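Local coordinates for prolyl oligopeptidase (Galerina marginata, PDB 5N4B), which cleaves peptides on the C-terminal side of proline and macrocyclises the trimmed precursor during the biosynthesis of amanitin toxins, at residues F486-G496 and K565-G576; I588-A599 and N644-L655. The protein carries 1 engineered substitution. One frame throughout, in Å; residues are numbered along the deposited sequence.

Interaction 1 (F486-G496 and K565-G576); sequences FDGTAAAIQYG and KYAAPGKVAING
Gln494 and Ile574 send their side chains out on the same face of the sheet, side by side and in the same direction, with Gln494 CB 4.0 Å from Ile574 CG2. CG of Gln494 stands anti to the backbone N (chi1 180°), and the extended chain carries OE1 past Val572, 3.9 Å from that residue's CG1. At the tip NE2 passes 4.1 Å from Ile574 CG2 and donates to the backbone O of Phe554, so this buried amide ties the sheet to helix 548-563, which covers the face holding Ala492, Gln494, Val572 and Ile574. The backbones beneath form a parallel ladder, Ala492 to Val572 through Tyr495 to Asn575, in the central sheet of the alpha/beta-hydrolase domain; its straightest rung, Ala573 N to Ala492 O, measures 2.8 Å with 178° at the hydrogen. On the other face the Tyr495 ring comes to Asn575, CD1 lying 3.7 Å from OD1, with ring and amide turned obliquely to each other. Tyr495 OH bonds the backbone of the bound peptide, while Asn575 ND2 is held by Val600 O and Glu602. Before the strands, Tyr566 drives its edge into the face of Phe486: CD1 stands over the ring centre, the planes meet at 64°, and the centroids of the two rings are 4.9 Å apart. Nearby, a water accepts the N-H groups of Asp487 and Ala490, its O 2.8 Å from Tyr566 O.

Interaction 2 (I588-A599 and N644-L655); sequences IVRAPEGTFGAA and NVRTDKVMPATL
Lys649 reaches across to the end of helix 579-590 and puts its ammonium between two backbone carbonyls, NZ standing 2.8 Å from Val589 O and 2.8 Å from Ala591 O. Each oxygen is met from above its carbonyl plane. A bend at chi3 (-73°) turns the otherwise extended lysine into this site, where its positive charge is probably favourable to the carbonyl-rich C-terminal end of the helix. Next along, Glu593 stretches out so that OE1 receives the N-H of Val650 at 2.9 Å; the bond is straight, 171° at the hydrogen, although the donor lies well above the carboxylate plane. The apolar side of the helix packs here too: Val589 CG1 meets Asn644 O at 3.2 Å, Ile588 CG2 rests on Pro652 CG at 3.8 Å, and the CG1 branch of Ile588 crosses the Met651 side chain at about a right angle, with CD1 reaching Thr654 OG1. Helix 579-590 and strand 598-602 belong to the alpha/beta-hydrolase fold, and the strand runs parallel to 653-659 here: Ala599 N hydrogen-bonds Ala653 O, and Leu655 N lies 3.0 Å from its acceptor Ala599 O. Further out, Thr654 OG1 donates back to Pro652 O, 2.8 Å away. A type II turn, Pro592 to Thr595, sets up the Glu593 end, and Pro592 O takes both the N-H and the hydroxyl of Thr595. One water joins Glu593 OE1 to Asp648 O; another links Gly594 N with Val650 O.

In the fold
Both contacts belong to one eight-stranded sheet: interaction 1 pairs strand 492-495 with 572-577, and interaction 2 pairs 598-602 with 653-659. Strands 572-577 and 598-602 are neighbours, so the two are stitched directly, by probable hydrogen bonds from Gly597 N to Val572 O (2.8 Å) and from Ile574 N to Ala598 O (3.0 Å). Ile574 CG2 also packs against Phe596 CE1 at 3.5 Å. The centres of interactions 1 and 2 lie about 15 Å apart. Strand 572-577 leads into helix 579-590 past the nucleophile position, Ala578 in this engineered variant; Gly576, near the strand's end, lies about 8 Å from the side chain of Ala578. Interaction 1 touches the bound peptide through Tyr495 and Asn575, whereas interaction 2 lies away from the catalytic residues.

Interaction 1 (F486-G496 and K565-G576)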
loop_
_atom_site.group_PDB
_atom_site.type_symbol
_atom_site.label_atom_id
_atom_site.label_comp_id
_atom_site.label_asym_id
_atom_site.label_seq_id
_atom_site.Cartn_x
_atom_site.Cartn_y
_atom_site.Cartn_z
ATOM N N PHE A 486 0.183 -26.885 -17.230
ATOM C CA PHE A 486 0.520 -27.305 -15.863
ATOM C C PHE A 486 0.956 -28.769 -15.910
ATOM O O PHE A 486 0.234 -29.691 -15.519
ATOM C CB PHE A 486 -0.684 -27.143 -14.934
ATOM C CG PHE A 486 -1.205 -25.718 -14.770
ATOM C CD1 PHE A 486 -0.366 -24.625 -14.719
ATOM C CD2 PHE A 486 -2.569 -25.506 -14.683
ATOM C CE1 PHE A 486 -0.887 -23.332 -14.535
ATOM C CE2 PHE A 486 -3.089 -24.248 -14.483
ATOM C CZ PHE A 486 -2.235 -23.147 -14.436
ATOM N N ASP A 487 2.166 -28.974 -16.397
ATOM C CA ASP A 487 2.699 -30.311 -16.620
ATOM C C ASP A 487 4.028 -30.475 -15.932
ATOM O O ASP A 487 4.847 -31.311 -16.330
ATOM C CB ASP A 487 2.832 -30.576 -18.119
ATOM C CG ASP A 487 3.771 -29.639 -18.800
ATOM O OD1 ASP A 487 4.325 -28.724 -18.130
ATOM O OD2 ASP A 487 3.971 -29.817 -20.039
ATOM N N GLY A 488 4.267 -29.686 -14.889
ATOM C CA GLY A 488 5.492 -29.810 -14.150
ATOM C C GLY A 488 6.731 -29.216 -14.779
ATOM O O GLY A 488 7.836 -29.545 -14.341
ATOM N N THR A 489 6.588 -28.317 -15.760
ATOM C CA THR A 489 7.718 -27.709 -16.454
ATOM C C THR A 489 7.873 -26.204 -16.257
ATOM O O THR A 489 8.976 -25.700 -16.491
ATOM C CB THR A 489 7.670 -27.970 -17.971
ATOM O OG1 THR A 489 6.508 -27.386 -18.566
ATOM C CG2 THR A 489 7.680 -29.488 -18.250
ATOM N N ALA A 490 6.806 -25.464 -15.918
ATOM C CA ALA A 490 6.876 -23.993 -15.854
ATOM C C ALA A 490 7.635 -23.543 -14.608
ATOM O O ALA A 490 7.578 -24.179 -13.558
ATOM C CB ALA A 490 5.476 -23.417 -15.820
ATOM N N ALA A 491 8.266 -22.377 -14.691
ATOM C CA ALA A 491 8.724 -21.703 -13.501
ATOM C C ALA A 491 7.571 -20.914 -12.900
ATOM O O ALA A 491 6.603 -20.577 -13.575
ATOM C CB ALA A 491 9.854 -20.716 -13.854
ATOM N N ALA A 492 7.684 -20.604 -11.622
ATOM C CA ALA A 492 6.661 -19.849 -10.925
ATOM C C ALA A 492 7.298 -18.694 -10.180
ATOM O O ALA A 492 8.376 -18.855 -9.603
ATOM C CB ALA A 492 5.888 -20.743 -9.928
ATOM N N ILE A 493 6.669 -17.527 -10.233
ATOM C CA ILE A 493 6.964 -16.447 -9.309
ATOM C C ILE A 493 5.817 -16.371 -8.333
ATOM O O ILE A 493 4.655 -16.201 -8.733
ATOM C CB ILE A 493 7.243 -15.117 -9.985
ATOM C CG1 ILE A 493 8.685 -15.177 -10.511
ATOM C CG2 ILE A 493 7.098 -14.012 -8.992
ATOM C CD1 ILE A 493 8.969 -16.074 -11.596
ATOM N N GLN A 494 6.145 -16.540 -7.060
ATOM C CA GLN A 494 5.178 -16.593 -5.973
ATOM C C GLN A 494 5.350 -15.346 -5.122
ATOM O O GLN A 494 6.440 -15.092 -4.585
ATOM C CB GLN A 494 5.370 -17.864 -5.148
ATOM C CG GLN A 494 4.438 -18.023 -3.996
ATOM C CD GLN A 494 4.652 -19.285 -3.244
ATOM O OE1 GLN A 494 4.619 -20.357 -3.839
ATOM N NE2 GLN A 494 4.919 -19.198 -1.948
ATOM N N TYR A 495 4.279 -14.580 -5.002
ATOM C CA TYR A 495 4.316 -13.263 -4.391
ATOM C C TYR A 495 3.501 -13.273 -3.123
ATOM O O TYR A 495 2.440 -13.897 -3.072
ATOM C CB TYR A 495 3.699 -12.243 -5.364
ATOM C CG TYR A 495 3.760 -10.817 -4.911
ATOM C CD1 TYR A 495 4.977 -10.181 -4.746
ATOM C CD2 TYR A 495 2.622 -10.115 -4.636
ATOM C CE1 TYR A 495 5.061 -8.862 -4.290
ATOM C CE2 TYR A 495 2.687 -8.794 -4.187
ATOM C CZ TYR A 495 3.914 -8.178 -4.015
ATOM O OH TYR A 495 3.997 -6.861 -3.575
ATOM N N GLY A 496 3.960 -12.574 -2.106
ATOM C CA GLY A 496 3.199 -12.475 -0.879
ATOM C C GLY A 496 3.508 -11.223 -0.085
ATOM O O GLY A 496 4.519 -10.549 -0.289
ATOM N N LYS A 565 2.252 -30.162 -9.940
ATOM C CA LYS A 565 2.690 -30.005 -11.322
ATOM C C LYS A 565 2.311 -28.681 -11.961
ATOM O O LYS A 565 2.322 -28.554 -13.185
ATOM C CB LYS A 565 2.215 -31.148 -12.215
ATOM C CG LYS A 565 2.392 -32.541 -11.631
ATOM C CD LYS A 565 3.798 -32.877 -11.332
ATOM C CE LYS A 565 3.939 -34.390 -11.000
ATOM N NZ LYS A 565 4.280 -34.653 -9.549
ATOM N N TYR A 566 2.028 -27.668 -11.155
ATOM C CA TYR A 566 1.922 -26.329 -11.699
ATOM C C TYR A 566 3.289 -25.800 -12.095
ATOM O O TYR A 566 3.430 -25.134 -13.134
ATOM C CB TYR A 566 1.294 -25.400 -10.643
ATOM C CG TYR A 566 -0.129 -25.736 -10.333
ATOM C CD1 TYR A 566 -1.174 -25.316 -11.145
ATOM C CD2 TYR A 566 -0.436 -26.494 -9.232
ATOM C CE1 TYR A 566 -2.501 -25.682 -10.843
ATOM C CE2 TYR A 566 -1.718 -26.852 -8.919
ATOM C CZ TYR A 566 -2.750 -26.433 -9.724
ATOM O OH TYR A 566 -4.055 -26.820 -9.404
ATOM N N ALA A 567 4.305 -26.110 -11.296
ATOM C CA ALA A 567 5.653 -25.634 -11.502
ATOM C C ALA A 567 6.637 -26.795 -11.423
ATOM O O ALA A 567 6.402 -27.827 -10.770
ATOM C CB ALA A 567 6.023 -24.609 -10.439
ATOM N N ALA A 568 7.784 -26.588 -12.061
ATOM C CA ALA A 568 8.836 -27.581 -12.068
ATOM C C ALA A 568 9.605 -27.579 -10.751
ATOM O O ALA A 568 9.753 -26.531 -10.105
ATOM C CB ALA A 568 9.823 -27.280 -13.187
ATOM N N PRO A 569 10.113 -28.723 -10.314
ATOM C CA PRO A 569 10.984 -28.751 -9.132
ATOM C C PRO A 569 12.127 -27.755 -9.229
ATOM O O PRO A 569 12.759 -27.610 -10.286
ATOM C CB PRO A 569 11.530 -30.179 -9.146
ATOM C CG PRO A 569 10.502 -30.944 -9.837
ATOM C CD PRO A 569 9.965 -30.050 -10.941
ATOM N N GLY A 570 12.361 -27.022 -8.134
ATOM C CA GLY A 570 13.420 -26.043 -8.068
ATOM C C GLY A 570 13.146 -24.728 -8.765
ATOM O O GLY A 570 14.036 -23.870 -8.822
ATOM N N LYS A 571 11.967 -24.548 -9.335
ATOM C CA LYS A 571 11.713 -23.378 -10.156
ATOM C C LYS A 571 10.615 -22.467 -9.611
ATOM O O LYS A 571 9.970 -21.773 -10.374
ATOM C CB LYS A 571 11.455 -23.778 -11.605
ATOM C CG LYS A 571 12.648 -24.521 -12.299
ATOM C CD LYS A 571 12.444 -24.410 -13.812
ATOM C CE LYS A 571 13.465 -25.188 -14.663
ATOM N NZ LYS A 571 14.852 -25.034 -14.122
ATOM N N VAL A 572 10.422 -22.464 -8.291
ATOM C CA VAL A 572 9.564 -21.471 -7.629
ATOM C C VAL A 572 10.456 -20.378 -7.058
ATOM O O VAL A 572 11.310 -20.644 -6.212
ATOM C CB VAL A 572 8.704 -22.076 -6.515
ATOM C CG1 VAL A 572 7.816 -20.994 -5.938
ATOM C CG2 VAL A 572 7.860 -23.271 -7.009
ATOM N N ALA A 573 10.269 -19.159 -7.513
ATOM C CA ALA A 573 10.938 -17.977 -7.004
ATOM C C ALA A 573 9.949 -17.207 -6.158
ATOM O O ALA A 573 8.746 -17.239 -6.432
ATOM C CB ALA A 573 11.415 -17.076 -8.128
ATOM N N ILE A 574 10.436 -16.532 -5.136
ATOM C CA ILE A 574 9.563 -15.771 -4.248
ATOM C C ILE A 574 9.966 -14.311 -4.200
ATOM O O ILE A 574 11.151 -13.958 -4.312
ATOM C CB ILE A 574 9.458 -16.363 -2.826
ATOM C CG1 ILE A 574 10.819 -16.570 -2.200
ATOM C CG2 ILE A 574 8.647 -17.676 -2.842
ATOM C CD1 ILE A 574 10.778 -17.046 -0.719
ATOM N N ASN A 575 8.956 -13.455 -3.999
ATOM C CA ASN A 575 9.127 -12.013 -4.001
ATOM C C ASN A 575 8.090 -11.393 -3.078
ATOM O O ASN A 575 6.964 -11.898 -2.965
ATOM C CB ASN A 575 8.961 -11.514 -5.451
ATOM C CG ASN A 575 9.054 -10.006 -5.630
ATOM O OD1 ASN A 575 8.195 -9.430 -6.313
ATOM N ND2 ASN A 575 10.064 -9.368 -5.084
ATOM N N GLY A 576 8.491 -10.308 -2.403
ATOM C CA GLY A 576 7.594 -9.547 -1.539
ATOM C C GLY A 576 8.346 -8.346 -1.017
ATOM O O GLY A 576 9.575 -8.284 -1.103
HETATM O O HOH W 1 4.067 -26.429 -15.550
#

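Interaction 2 (I588-A599 and N644-L655)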
loop_
_atom_site.group_PDB
_atom_site.type_symbol
_atom_site.label_atom_id
_atom_site.label_comp_id
_atom_site.label_asym_id
_atom_site.label_seq_id
_atom_site.Cartn_x
_atom_site.Cartn_y
_atom_site.Cartn_z
ATOM N N ILE A 588 13.159 -18.356 3.300
ATOM C CA ILE A 588 14.356 -19.042 2.799
ATOM C C ILE A 588 15.144 -19.649 3.944
ATOM O O ILE A 588 15.763 -20.696 3.765
ATOM C CB ILE A 588 15.249 -18.203 1.859
ATOM C CG1 ILE A 588 15.934 -17.055 2.556
ATOM C CG2 ILE A 588 14.466 -17.716 0.637
ATOM C CD1 ILE A 588 16.874 -16.290 1.623
ATOM N N VAL A 589 15.100 -19.041 5.132
ATOM C CA VAL A 589 15.737 -19.620 6.312
ATOM C C VAL A 589 15.022 -20.899 6.727
ATOM O O VAL A 589 15.661 -21.906 7.095
ATOM C CB VAL A 589 15.760 -18.577 7.440
ATOM C CG1 VAL A 589 16.129 -19.231 8.766
ATOM C CG2 VAL A 589 16.693 -17.365 7.067
ATOM N N ARG A 590 13.692 -20.890 6.684
ATOM C CA ARG A 590 12.902 -21.949 7.321
ATOM C C ARG A 590 12.601 -23.129 6.408
ATOM O O ARG A 590 12.498 -24.279 6.890
ATOM C CB ARG A 590 11.582 -21.378 7.851
ATOM C CG ARG A 590 11.789 -20.406 9.006
ATOM C CD ARG A 590 10.509 -19.764 9.543
ATOM N NE ARG A 590 9.693 -20.735 10.256
ATOM C CZ ARG A 590 9.870 -21.113 11.523
ATOM N NH1 ARG A 590 10.810 -20.559 12.274
ATOM N NH2 ARG A 590 9.093 -22.044 12.059
ATOM N N ALA A 591 12.422 -22.917 5.130
ATOM C CA ALA A 591 11.939 -23.985 4.273
ATOM C C ALA A 591 13.030 -25.014 4.035
ATOM O O ALA A 591 14.213 -24.696 4.085
ATOM C CB ALA A 591 11.543 -23.410 2.923
ATOM N N PRO A 592 12.653 -26.251 3.733
ATOM C CA PRO A 592 13.650 -27.240 3.360
ATOM C C PRO A 592 14.535 -26.745 2.208
ATOM O O PRO A 592 14.100 -26.027 1.299
ATOM C CB PRO A 592 12.817 -28.451 2.968
ATOM C CG PRO A 592 11.550 -28.291 3.674
ATOM C CD PRO A 592 11.286 -26.787 3.717
ATOM N N GLU A 593 15.812 -27.128 2.250
ATOM C CA GLU A 593 16.722 -26.829 1.166
ATOM C C GLU A 593 16.100 -27.233 -0.164
ATOM O O GLU A 593 15.510 -28.304 -0.293
ATOM C CB GLU A 593 18.032 -27.583 1.423
ATOM C CG GLU A 593 19.091 -27.240 0.477
ATOM C CD GLU A 593 20.415 -27.957 0.827
ATOM O OE1 GLU A 593 21.065 -27.669 1.885
ATOM O OE2 GLU A 593 20.752 -28.873 0.055
ATOM N N GLY A 594 16.184 -26.336 -1.145
ATOM C CA GLY A 594 15.676 -26.561 -2.483
ATOM C C GLY A 594 14.207 -26.261 -2.675
ATOM O O GLY A 594 13.678 -26.476 -3.768
ATOM N N THR A 595 13.519 -25.755 -1.662
ATOM C CA THR A 595 12.117 -25.383 -1.846
ATOM C C THR A 595 11.985 -24.242 -2.842
ATOM O O THR A 595 11.016 -24.197 -3.612
ATOM C CB THR A 595 11.510 -24.944 -0.509
ATOM O OG1 THR A 595 11.493 -26.021 0.416
ATOM C CG2 THR A 595 10.062 -24.474 -0.633
ATOM N N PHE A 596 12.922 -23.303 -2.821
ATOM C CA PHE A 596 12.872 -22.141 -3.689
ATOM C C PHE A 596 14.085 -22.123 -4.587
ATOM O O PHE A 596 15.166 -22.539 -4.182
ATOM C CB PHE A 596 12.887 -20.885 -2.836
ATOM C CG PHE A 596 11.788 -20.832 -1.823
ATOM C CD1 PHE A 596 10.481 -20.720 -2.242
ATOM C CD2 PHE A 596 12.032 -20.899 -0.477
ATOM C CE1 PHE A 596 9.437 -20.691 -1.337
ATOM C CE2 PHE A 596 10.985 -20.852 0.460
ATOM C CZ PHE A 596 9.692 -20.741 0.011
ATOM N N GLY A 597 13.893 -21.610 -5.797
ATOM C CA GLY A 597 14.971 -21.446 -6.761
ATOM C C GLY A 597 15.545 -20.049 -6.800
ATOM O O GLY A 597 16.635 -19.861 -7.337
ATOM N N ALA A 598 14.834 -19.061 -6.252
ATOM C CA ALA A 598 15.324 -17.695 -6.215
ATOM C C ALA A 598 14.487 -16.926 -5.215
ATOM O O ALA A 598 13.331 -17.267 -4.959
ATOM C CB ALA A 598 15.248 -16.980 -7.555
ATOM N N ALA A 599 15.069 -15.850 -4.694
ATOM C CA ALA A 599 14.392 -15.049 -3.690
ATOM C C ALA A 599 14.742 -13.583 -3.853
ATOM O O ALA A 599 15.919 -13.231 -3.966
ATOM C CB ALA A 599 14.775 -15.524 -2.282
ATOM N N ASN A 644 18.429 -16.623 12.750
ATOM C CA ASN A 644 18.198 -18.031 12.492
ATOM C C ASN A 644 18.927 -18.565 11.272
ATOM O O ASN A 644 18.586 -19.640 10.774
ATOM C CB ASN A 644 16.706 -18.299 12.463
ATOM C CG ASN A 644 16.127 -18.242 13.852
ATOM O OD1 ASN A 644 16.239 -19.207 14.636
ATOM N ND2 ASN A 644 15.595 -17.088 14.234
ATOM N N VAL A 645 19.921 -17.843 10.763
ATOM C CA VAL A 645 20.713 -18.322 9.630
ATOM C C VAL A 645 21.624 -19.438 10.111
ATOM O O VAL A 645 22.176 -19.362 11.205
ATOM C CB VAL A 645 21.517 -17.167 9.016
ATOM C CG1 VAL A 645 22.365 -17.691 7.888
ATOM C CG2 VAL A 645 20.602 -16.059 8.552
ATOM N N ARG A 646 21.698 -20.516 9.339
ATOM C CA ARG A 646 22.519 -21.683 9.641
ATOM C C ARG A 646 23.711 -21.718 8.698
ATOM O O ARG A 646 23.806 -20.978 7.731
ATOM C CB ARG A 646 21.690 -22.963 9.468
ATOM C CG ARG A 646 20.500 -23.083 10.368
ATOM C CD ARG A 646 19.726 -24.386 10.088
ATOM N NE ARG A 646 20.503 -25.603 10.382
ATOM C CZ ARG A 646 20.470 -26.271 11.532
ATOM N NH1 ARG A 646 19.682 -25.876 12.518
ATOM N NH2 ARG A 646 21.197 -27.374 11.682
ATOM N N THR A 647 24.637 -22.633 9.002
ATOM C CA THR A 647 25.822 -22.822 8.179
ATOM C C THR A 647 25.726 -24.022 7.267
ATOM O O THR A 647 26.705 -24.326 6.575
ATOM C CB THR A 647 27.090 -22.970 9.025
ATOM O OG1 THR A 647 26.988 -24.092 9.914
ATOM C CG2 THR A 647 27.405 -21.729 9.807
ATOM N N ASP A 648 24.658 -24.814 7.366
ATOM C CA ASP A 648 24.579 -26.123 6.721
ATOM C C ASP A 648 23.483 -26.244 5.668
ATOM O O ASP A 648 23.199 -27.371 5.242
ATOM C CB ASP A 648 24.458 -27.235 7.771
ATOM C CG ASP A 648 23.187 -27.174 8.560
ATOM O OD1 ASP A 648 22.396 -26.184 8.432
ATOM O OD2 ASP A 648 23.012 -28.091 9.443
ATOM N N LYS A 649 22.807 -25.147 5.296
ATOM C CA LYS A 649 21.736 -25.209 4.300
ATOM C C LYS A 649 22.113 -24.363 3.090
ATOM O O LYS A 649 22.447 -23.183 3.240
ATOM C CB LYS A 649 20.426 -24.701 4.909
ATOM C CG LYS A 649 19.223 -24.799 4.040
ATOM C CD LYS A 649 17.934 -24.209 4.679
ATOM C CE LYS A 649 17.389 -25.069 5.760
ATOM N NZ LYS A 649 16.088 -24.547 6.208
ATOM N N VAL A 650 21.990 -24.940 1.893
ATOM C CA VAL A 650 22.188 -24.179 0.664
ATOM C C VAL A 650 21.035 -23.190 0.521
ATOM O O VAL A 650 19.858 -23.571 0.633
ATOM C CB VAL A 650 22.299 -25.118 -0.540
ATOM C CG1 VAL A 650 22.296 -24.335 -1.836
ATOM C CG2 VAL A 650 23.581 -25.971 -0.470
ATOM N N MET A 651 21.366 -21.911 0.295
ATOM C CA MET A 651 20.390 -20.858 0.060
ATOM C C MET A 651 20.141 -20.689 -1.432
ATOM O O MET A 651 21.071 -20.783 -2.230
ATOM C CB MET A 651 20.868 -19.525 0.637
ATOM C CG MET A 651 20.873 -19.435 2.136
ATOM S SD MET A 651 19.178 -19.436 2.841
ATOM C CE MET A 651 19.340 -21.070 3.459
ATOM N N PRO A 652 18.903 -20.396 -1.838
ATOM C CA PRO A 652 18.666 -20.034 -3.232
ATOM C C PRO A 652 19.386 -18.751 -3.582
ATOM O O PRO A 652 19.660 -17.915 -2.727
ATOM C CB PRO A 652 17.141 -19.804 -3.287
ATOM C CG PRO A 652 16.803 -19.363 -1.919
ATOM C CD PRO A 652 17.728 -20.166 -1.001
ATOM N N ALA A 653 19.598 -18.572 -4.887
ATOM C CA ALA A 653 20.036 -17.270 -5.396
ATOM C C ALA A 653 19.122 -16.188 -4.851
ATOM O O ALA A 653 17.904 -16.289 -4.986
ATOM C CB ALA A 653 19.976 -17.240 -6.923
ATOM N N THR A 654 19.711 -15.140 -4.263
ATOM C CA THR A 654 18.978 -14.127 -3.547
ATOM C C THR A 654 19.493 -12.766 -3.983
ATOM O O THR A 654 20.708 -12.517 -3.981
ATOM C CB THR A 654 19.151 -14.309 -2.036
ATOM O OG1 THR A 654 18.560 -15.550 -1.615
ATOM C CG2 THR A 654 18.446 -13.220 -1.269
ATOM N N LEU A 655 18.561 -11.881 -4.343
ATOM C CA LEU A 655 18.843 -10.495 -4.706
ATOM C C LEU A 655 17.970 -9.645 -3.806
ATOM O O LEU A 655 16.745 -9.592 -3.965
ATOM C CB LEU A 655 18.548 -10.190 -6.150
ATOM C CG LEU A 655 18.767 -8.716 -6.537
ATOM C CD1 LEU A 655 20.240 -8.342 -6.425
ATOM C CD2 LEU A 655 18.306 -8.448 -7.938
HETATM O O HOH W 2 22.482 -29.431 2.984
HETATM O O HOH W 3 17.710 -23.831 -1.147
HETATM O O HOH W 4 19.033 -20.821 -6.796
#